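Local coordinates for transcriptional regulator, TetR family (Agrobacterium tumefaciens, PDB 2G7S), which probably binds DNA as a dimer through an N-terminal helix-turn-helix domain to control transcription, as TetR-family regulators do, at residues Leu82-Ile96 with Phe181-Thr193. Numbering follows the deposited sequence. Where two conformers were deposited one is given.
Sequences LEQLRAYIGYWEGCI and FGAITRPMLERIT
Ile89 and Arg186 meet where two antiparallel helices of the all-helical TetR-type C-terminal domain pack knobs-into-holes, their segment axes 10.4 Å apart. Ile89 sits among Phe181, Thr185, Arg186 and Leu189; in the conformer given, its CG2 rests over one side of the Arg186 guanidinium, offset toward the rim, 3.5 Å from CZ, and leaves the edge to Glu93. Arg186, extended from CG to NE, presents that edge side-on: NE donates to Glu93 OE2 at 2.9 Å and NH2 to OE1 at 2.7 Å, the latter from above the carboxylate plane, both nearly straight. A long, planar, two-pronged donor suits this partly exposed margin.

Deeper in, Leu189 fills a hole between Leu82, Leu85, Arg86 and Ile89, its branched end pressing CD2 tightly to Leu82 CD1 (3.4 Å). Phe181, its CG anti to the backbone N (chi1 -177°), spans Ile89, Trp92 and Ile96 with its flat ring; Phe181 CZ lies 3.5 Å from Trp92 CB, and the two ring systems meet obliquely. Arg86 bends at chi3 (-47°), and its three nitrogens serve two carboxylates: Glu83 takes NE and NH2, Glu190 OE2, in the conformer given, NH1. One water joins this network, accepting from Arg86 NH2 and donating to Glu190 OE1 and Thr193 OG1.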
loop_
_atom_site.group_PDB
_atom_site.type_symbol
_atom_site.label_atom_id
_atom_site.label_comp_id
_atom_site.label_asym_id
_atom_site.label_seq_id
_atom_site.Cartn_x
_atom_site.Cartn_y
_atom_site.Cartn_z
ATOM N N LEU A 82 10.560 -1.078 23.510
ATOM C CA LEU A 82 11.252 -0.509 22.337
ATOM C C LEU A 82 11.904 -1.662 21.539
ATOM O O LEU A 82 11.889 -1.676 20.302
ATOM C CB LEU A 82 12.342 0.482 22.790
ATOM C CG LEU A 82 13.297 0.992 21.688
ATOM C CD1 LEU A 82 12.480 1.861 20.782
ATOM C CD2 LEU A 82 14.511 1.708 22.352
ATOM N N GLU A 83 12.470 -2.635 22.253
ATOM C CA GLU A 83 13.108 -3.759 21.572
ATOM C C GLU A 83 12.068 -4.669 20.950
ATOM O O GLU A 83 12.387 -5.339 19.945
ATOM C CB GLU A 83 14.022 -4.506 22.571
ATOM C CG GLU A 83 15.169 -3.576 23.023
ATOM C CD GLU A 83 16.046 -3.083 21.903
ATOM O OE1 GLU A 83 16.290 -3.849 20.941
ATOM O OE2 GLU A 83 16.458 -1.907 21.954
ATOM N N GLN A 84 10.841 -4.696 21.440
ATOM C CA GLN A 84 9.779 -5.454 20.731
ATOM C C GLN A 84 9.479 -4.785 19.382
ATOM O O GLN A 84 9.364 -5.502 18.362
ATOM C CB GLN A 84 8.482 -5.451 21.599
ATOM C CG GLN A 84 8.697 -6.320 22.895
ATOM C CD GLN A 84 7.567 -6.127 23.904
ATOM O OE1 GLN A 84 6.647 -5.310 23.725
ATOM N NE2 GLN A 84 7.627 -6.898 24.966
ATOM N N LEU A 85 9.396 -3.444 19.358
ATOM C CA LEU A 85 9.162 -2.777 18.063
ATOM C C LEU A 85 10.380 -3.009 17.143
ATOM O O LEU A 85 10.180 -3.231 15.920
ATOM C CB LEU A 85 8.936 -1.288 18.233
ATOM C CG LEU A 85 7.754 -0.957 19.129
ATOM C CD1 LEU A 85 7.769 0.563 19.374
ATOM C CD2 LEU A 85 6.462 -1.366 18.410
ATOM N N ARG A 86 11.583 -2.949 17.694
ATOM C CA ARG A 86 12.754 -3.119 16.822
ATOM C C ARG A 86 12.760 -4.556 16.254
ATOM O O ARG A 86 13.130 -4.795 15.062
ATOM C CB ARG A 86 14.052 -2.949 17.647
ATOM C CG ARG A 86 15.331 -2.793 16.737
ATOM C CD ARG A 86 16.666 -2.850 17.559
ATOM N NE ARG A 86 16.567 -1.980 18.726
ATOM C CZ ARG A 86 16.688 -0.662 18.674
ATOM N NH1 ARG A 86 17.000 -0.074 17.500
ATOM N NH2 ARG A 86 16.511 0.102 19.783
ATOM N N ALA A 87 12.360 -5.542 17.071
ATOM C CA ALA A 87 12.355 -6.926 16.580
ATOM C C ALA A 87 11.263 -7.137 15.533
ATOM O O ALA A 87 11.434 -7.934 14.600
ATOM C CB ALA A 87 12.140 -7.926 17.752
ATOM N N TYR A 88 10.151 -6.434 15.665
ATOM C CA TYR A 88 9.079 -6.507 14.635
ATOM C C TYR A 88 9.596 -5.951 13.294
ATOM O O TYR A 88 9.360 -6.573 12.225
ATOM C CB TYR A 88 7.861 -5.735 15.207
ATOM C CG TYR A 88 6.784 -5.489 14.193
ATOM C CD1 TYR A 88 5.936 -6.479 13.772
ATOM C CD2 TYR A 88 6.614 -4.242 13.655
ATOM C CE1 TYR A 88 4.912 -6.198 12.786
ATOM C CE2 TYR A 88 5.635 -3.977 12.715
ATOM C CZ TYR A 88 4.807 -4.925 12.286
ATOM O OH TYR A 88 3.807 -4.639 11.362
ATOM N N ILE A 89 10.292 -4.817 13.324
ATOM C CA ILE A 89 10.907 -4.287 12.125
ATOM C C ILE A 89 11.865 -5.313 11.518
ATOM O O ILE A 89 11.928 -5.485 10.289
ATOM C CB ILE A 89 11.613 -2.947 12.405
ATOM C CG1 ILE A 89 10.546 -1.884 12.692
ATOM C CG2 ILE A 89 12.575 -2.501 11.241
ATOM C CD1 ILE A 89 11.134 -0.544 13.014
ATOM N N GLY A 90 12.651 -5.954 12.385
ATOM C CA GLY A 90 13.613 -6.974 11.899
ATOM C C GLY A 90 12.934 -8.170 11.266
ATOM O O GLY A 90 13.441 -8.741 10.259
ATOM N N TYR A 91 11.784 -8.544 11.813
ATOM C CA TYR A 91 11.024 -9.670 11.254
ATOM C C TYR A 91 10.652 -9.328 9.812
ATOM O O TYR A 91 10.858 -10.137 8.905
ATOM C CB TYR A 91 9.759 -9.861 12.093
ATOM C CG TYR A 91 8.684 -10.627 11.352
ATOM C CD1 TYR A 91 8.804 -12.019 11.108
ATOM C CD2 TYR A 91 7.595 -9.953 10.823
ATOM C CE1 TYR A 91 7.781 -12.681 10.395
ATOM C CE2 TYR A 91 6.611 -10.618 10.126
ATOM C CZ TYR A 91 6.706 -11.945 9.929
ATOM O OH TYR A 91 5.625 -12.526 9.163
ATOM N N TRP A 92 10.147 -8.130 9.557
ATOM C CA TRP A 92 9.744 -7.789 8.168
ATOM C C TRP A 92 10.980 -7.660 7.246
ATOM O O TRP A 92 10.928 -8.055 6.088
ATOM C CB TRP A 92 8.895 -6.519 8.131
ATOM C CG TRP A 92 7.501 -6.880 8.329
ATOM C CD1 TRP A 92 6.660 -6.510 9.385
ATOM C CD2 TRP A 92 6.704 -7.702 7.454
ATOM N NE1 TRP A 92 5.403 -7.096 9.195
ATOM C CE2 TRP A 92 5.415 -7.834 8.030
ATOM C CE3 TRP A 92 6.967 -8.322 6.227
ATOM C CZ2 TRP A 92 4.387 -8.566 7.416
ATOM C CZ3 TRP A 92 5.951 -9.082 5.636
ATOM C CH2 TRP A 92 4.685 -9.213 6.275
ATOM N N GLU A 93 12.083 -7.123 7.775
ATOM C CA GLU A 93 13.298 -7.100 6.958
ATOM C C GLU A 93 13.725 -8.476 6.558
ATOM O O GLU A 93 14.146 -8.710 5.374
ATOM C CB GLU A 93 14.447 -6.437 7.719
ATOM C CG GLU A 93 14.196 -4.972 7.865
ATOM C CD GLU A 93 15.240 -4.236 8.734
ATOM O OE1 GLU A 93 15.862 -4.895 9.602
ATOM O OE2 GLU A 93 15.436 -3.031 8.512
ATOM N N GLY A 94 13.630 -9.436 7.467
ATOM C CA GLY A 94 13.974 -10.823 7.073
ATOM C C GLY A 94 13.015 -11.391 6.026
ATOM O O GLY A 94 13.425 -12.177 5.157
ATOM N N CYS A 95 11.737 -11.093 6.156
ATOM C CA CYS A 95 10.760 -11.575 5.139
ATOM C C CYS A 95 11.070 -10.968 3.784
ATOM O O CYS A 95 10.939 -11.645 2.720
ATOM C CB CYS A 95 9.344 -11.084 5.527
ATOM S SG CYS A 95 8.668 -12.037 6.971
ATOM N N ILE A 96 11.357 -9.663 3.756
ATOM C CA ILE A 96 11.684 -9.039 2.442
ATOM C C ILE A 96 13.011 -9.619 1.866
ATOM O O ILE A 96 13.096 -9.847 0.641
ATOM C CB ILE A 96 11.739 -7.523 2.616
ATOM C CG1 ILE A 96 10.342 -7.010 2.938
ATOM C CG2 ILE A 96 12.379 -6.824 1.385
ATOM C CD1 ILE A 96 10.291 -5.543 3.491
ATOM N N PHE A 181 13.223 -0.683 3.457
ATOM C CA PHE A 181 12.245 -0.892 4.524
ATOM C C PHE A 181 12.771 -0.361 5.855
ATOM O O PHE A 181 12.063 0.422 6.552
ATOM C CB PHE A 181 11.878 -2.377 4.645
ATOM C CG PHE A 181 10.810 -2.649 5.685
ATOM C CD1 PHE A 181 9.462 -2.507 5.390
ATOM C CD2 PHE A 181 11.164 -3.017 6.959
ATOM C CE1 PHE A 181 8.478 -2.732 6.388
ATOM C CE2 PHE A 181 10.217 -3.235 7.948
ATOM C CZ PHE A 181 8.865 -3.098 7.669
ATOM N N GLY A 182 14.023 -0.680 6.194
ATOM C CA GLY A 182 14.593 -0.151 7.415
ATOM C C GLY A 182 14.847 1.353 7.363
ATOM O O GLY A 182 14.693 2.084 8.348
ATOM N N ALA A 183 15.261 1.840 6.181
ATOM C CA ALA A 183 15.564 3.267 6.069
ATOM C C ALA A 183 14.330 4.119 6.314
ATOM O O ALA A 183 14.439 5.305 6.733
ATOM C CB ALA A 183 16.087 3.572 4.675
ATOM N N ILE A 184 13.150 3.561 6.046
ATOM C CA ILE A 184 11.929 4.326 6.260
ATOM C C ILE A 184 11.388 4.114 7.684
ATOM O O ILE A 184 10.868 5.115 8.276
ATOM C CB ILE A 184 10.867 3.924 5.218
ATOM C CG1 ILE A 184 11.303 4.464 3.855
ATOM C CG2 ILE A 184 9.458 4.404 5.585
ATOM C CD1 ILE A 184 10.535 3.842 2.709
ATOM N N THR A 185 11.440 2.880 8.202
ATOM C CA THR A 185 10.759 2.609 9.457
ATOM C C THR A 185 11.618 2.881 10.708
ATOM O O THR A 185 11.063 3.221 11.770
ATOM C CB THR A 185 10.304 1.152 9.534
ATOM O OG1 THR A 185 11.414 0.269 9.310
ATOM C CG2 THR A 185 9.198 0.842 8.513
ATOM N N ARG A 186 12.936 2.748 10.571
ATOM C CA ARG A 186 13.777 2.793 11.775
ATOM C C ARG A 186 13.893 4.223 12.351
ATOM O O ARG A 186 14.087 4.385 13.564
ATOM C CB ARG A 186 15.133 2.109 11.510
ATOM C CG ARG A 186 14.870 0.577 11.403
ATOM C CD ARG A 186 16.170 -0.126 10.977
ATOM N NE ARG A 186 15.997 -1.578 10.955
ATOM C CZ ARG A 186 15.973 -2.291 12.064
ATOM N NH1 ARG A 186 16.101 -1.688 13.281
ATOM N NH2 ARG A 186 15.809 -3.640 11.992
ATOM N N PRO A 187 13.927 5.272 11.516
ATOM C CA PRO A 187 14.066 6.613 12.154
ATOM C C PRO A 187 12.986 6.909 13.211
ATOM O O PRO A 187 13.285 7.552 14.221
ATOM C CB PRO A 187 14.075 7.581 10.965
ATOM C CG PRO A 187 14.737 6.742 9.854
ATOM C CD PRO A 187 14.101 5.344 10.051
HETATM N N MSE A 188 11.759 6.396 13.028
HETATM C CA MSE A 188 10.712 6.644 14.047
HETATM C C MSE A 188 11.132 6.027 15.359
HETATM O O MSE A 188 11.006 6.647 16.433
HETATM C CB MSE A 188 9.333 6.108 13.636
HETATM C CG MSE A 188 8.307 6.337 14.799
HETATM SE SE MSE A 188 6.514 6.012 14.262
HETATM C CE MSE A 188 5.710 5.804 16.121
ATOM N N LEU A 189 11.648 4.805 15.273
ATOM C CA LEU A 189 12.038 4.037 16.462
ATOM C C LEU A 189 13.096 4.799 17.215
ATOM O O LEU A 189 13.060 4.903 18.450
ATOM C CB LEU A 189 12.540 2.638 15.989
ATOM C CG LEU A 189 11.508 1.508 16.178
ATOM C CD1 LEU A 189 12.181 0.354 15.533
ATOM C CD2 LEU A 189 11.340 1.121 17.615
ATOM N N GLU A 190 14.063 5.376 16.493
ATOM C CA GLU A 190 15.104 6.117 17.190
ATOM C C GLU A 190 14.577 7.448 17.697
ATOM O O GLU A 190 14.942 7.938 18.794
ATOM C CB GLU A 190 16.311 6.244 16.258
ATOM C CG GLU A 190 16.782 4.850 15.609
ATOM C CD GLU A 190 17.248 3.817 16.685
ATOM O OE1 GLU A 190 17.889 4.220 17.669
ATOM O OE2 GLU A 190 16.963 2.583 16.549
ATOM N N ARG A 191 13.619 8.039 16.971
ATOM C CA ARG A 191 13.046 9.262 17.515
ATOM C C ARG A 191 12.489 9.009 18.916
ATOM O O ARG A 191 12.872 9.680 19.900
ATOM C CB ARG A 191 11.980 9.807 16.591
ATOM C CG ARG A 191 11.274 11.070 17.036
ATOM C CD ARG A 191 10.641 11.835 15.858
ATOM N NE ARG A 191 10.269 11.004 14.706
ATOM C CZ ARG A 191 9.117 10.337 14.617
ATOM N NH1 ARG A 191 8.235 10.387 15.630
ATOM N NH2 ARG A 191 8.856 9.592 13.541
ATOM N N ILE A 192 11.590 8.014 19.004
ATOM C CA ILE A 192 10.742 7.811 20.219
ATOM C C ILE A 192 11.523 7.163 21.363
ATOM O O ILE A 192 10.970 6.985 22.441
ATOM C CB ILE A 192 9.474 6.994 19.909
ATOM C CG1 ILE A 192 9.845 5.567 19.608
ATOM C CG2 ILE A 192 8.607 7.747 18.836
ATOM C CD1 ILE A 192 8.621 4.629 19.339
ATOM N N THR A 193 12.793 6.765 21.130
ATOM C CA THR A 193 13.615 6.214 22.237
ATOM C C THR A 193 13.845 7.303 23.295
ATOM O O THR A 193 14.251 8.413 22.962
ATOM C CB THR A 193 14.935 5.733 21.655
ATOM O OG1 THR A 193 14.697 4.690 20.721
ATOM C CG2 THR A 193 15.886 5.208 22.724
HETATM O O HOH W 1 16.795 3.055 19.852
HETATM O O HOH W 2 15.912 -2.768 5.664
#